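Local coordinates for protein TRAP dicarboxylate transporter, DctP subunit (Ochrobactrum anthropi, PDB 4P47) that probably serves as the periplasmic solute-binding subunit of a TRAP transporter, capturing a small organic acid such as a dicarboxylate for uptake, at residues Lys247-Asp250 and Glu256-Val259. Sequence-based numbering, arbitrary orientation.
Sequences KFWD and EKAV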
loop_
_atom_site.group_PDB
_atom_site.type_symbol
_atom_site.label_atom_id
_atom_site.label_comp_id
_atom_site.label_asym_id
_atom_site.label_seq_id
_atom_site.Cartn_x
_atom_site.Cartn_y
_atom_site.Cartn_z
ATOM N N LYS A 247 8.113 6.650 22.201
ATOM C CA LYS A 247 9.158 7.003 23.171
ATOM C C LYS A 247 9.788 8.356 22.795
ATOM O O LYS A 247 9.986 9.229 23.634
ATOM C CB LYS A 247 10.207 5.898 23.209
ATOM C CG LYS A 247 11.236 6.015 24.307
ATOM C CD LYS A 247 11.905 4.662 24.548
ATOM C CE LYS A 247 13.005 4.748 25.598
ATOM N NZ LYS A 247 12.590 5.556 26.776
ATOM N N PHE A 248 10.103 8.529 21.513
ATOM C CA PHE A 248 10.639 9.797 21.010
ATOM C C PHE A 248 9.629 10.962 21.018
ATOM O O PHE A 248 9.928 12.065 21.479
ATOM C CB PHE A 248 11.180 9.586 19.582
ATOM C CG PHE A 248 11.789 10.814 18.964
ATOM C CD1 PHE A 248 13.035 11.257 19.379
ATOM C CD2 PHE A 248 11.153 11.497 17.937
ATOM C CE1 PHE A 248 13.623 12.372 18.801
ATOM C CE2 PHE A 248 11.738 12.626 17.370
ATOM C CZ PHE A 248 12.969 13.061 17.812
ATOM N N TRP A 249 8.432 10.706 20.502
ATOM C CA TRP A 249 7.337 11.673 20.473
ATOM C C TRP A 249 7.047 12.253 21.849
ATOM O O TRP A 249 6.854 13.448 21.967
ATOM C CB TRP A 249 6.091 10.960 19.951
ATOM C CG TRP A 249 4.906 11.795 19.632
ATOM C CD1 TRP A 249 3.728 11.841 20.330
ATOM C CD2 TRP A 249 4.747 12.675 18.517
ATOM N NE1 TRP A 249 2.852 12.690 19.707
ATOM C CE2 TRP A 249 3.450 13.211 18.590
ATOM C CE3 TRP A 249 5.566 13.042 17.443
ATOM C CZ2 TRP A 249 2.960 14.105 17.656
ATOM C CZ3 TRP A 249 5.063 13.934 16.514
ATOM C CH2 TRP A 249 3.777 14.443 16.623
ATOM N N ASP A 250 7.048 11.405 22.876
ATOM C CA ASP A 250 6.705 11.847 24.230
ATOM C C ASP A 250 7.708 12.837 24.785
ATOM O O ASP A 250 7.389 13.591 25.704
ATOM C CB ASP A 250 6.546 10.647 25.166
ATOM C CG ASP A 250 5.227 9.925 24.969
ATOM O OD1 ASP A 250 4.299 10.516 24.385
ATOM O OD2 ASP A 250 5.112 8.780 25.435
ATOM N N GLU A 256 7.503 21.321 18.225
ATOM C CA GLU A 256 8.252 20.309 17.478
ATOM C C GLU A 256 7.264 19.328 16.818
ATOM O O GLU A 256 7.386 18.992 15.642
ATOM C CB GLU A 256 9.224 19.570 18.411
ATOM C CG GLU A 256 10.364 20.459 18.950
ATOM C CD GLU A 256 11.050 19.914 20.201
ATOM O OE1 GLU A 256 10.466 19.131 20.972
ATOM O OE2 GLU A 256 12.220 20.296 20.444
ATOM N N LYS A 257 6.263 18.888 17.566
ATOM C CA LYS A 257 5.257 17.991 17.028
ATOM C C LYS A 257 4.523 18.617 15.847
ATOM O O LYS A 257 4.266 17.942 14.845
ATOM C CB LYS A 257 4.252 17.603 18.109
ATOM C CG LYS A 257 4.815 16.700 19.178
ATOM C CD LYS A 257 3.829 16.504 20.329
ATOM C CE LYS A 257 4.344 15.456 21.302
ATOM N NZ LYS A 257 3.361 15.319 22.442
ATOM N N ALA A 258 4.168 19.900 15.957
ATOM C CA ALA A 258 3.442 20.562 14.883
ATOM C C ALA A 258 4.266 20.620 13.580
ATOM O O ALA A 258 3.723 20.453 12.494
ATOM C CB ALA A 258 3.009 21.951 15.296
ATOM N N VAL A 259 5.565 20.894 13.685
ATOM C CA VAL A 259 6.453 20.884 12.514
ATOM C C VAL A 259 6.387 19.538 11.816
ATOM O O VAL A 259 6.239 19.451 10.591
ATOM C CB VAL A 259 7.918 21.167 12.921
ATOM C CG1 VAL A 259 8.863 20.770 11.799
ATOM C CG2 VAL A 259 8.098 22.639 13.311
HETATM O O HOH W 1 3.511 13.143 24.260
#
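Lys257 lays its aliphatic chain over one face of the Trp249 indole, and nearly all of the contact lies between these two residues. Lys257 CG sits over the six-membered ring of Trp249, 3.6 Å from its centroid and 14° off the normal, a CH-pi contact. Lys257 CB comes down near the far rim, 3.5 Å from Trp249 CH2, while Lys257 CE has moved along to the pyrrole side, 3.5 Å from Trp249 NE1. The same Lys257 CE also comes within 3.3 Å of the backbone O of Trp249. The lysine chain is extended beyond CG, which lets it run from one ring of the indole to the other. Trp249 CG, anti to the backbone N (chi1 -171°), brings the indole across toward helix 254-288. In this periplasmic binding-protein fold the short helix 246-249 follows strand 229-245, and a turn leads into the long helix 254-288; the side chain of Trp249 also touches Ile142 and Leu144 of strand 141-156. The cation-pi component is off-centre, Lys257 NZ lying 4.3 Å from the centroid of the Trp249 five-membered ring. With an alanine at Trp249 the lysine methylenes would probably lose the flat surface they lie on, leaving the ammonium freer to swing. Polar contact passes through one water, which accepts from Lys257 NZ at 2.8 Å and donates to Asp250 OD1 at 2.7 Å; the other carboxylate oxygen, OD2, makes a salt bridge with Lys246.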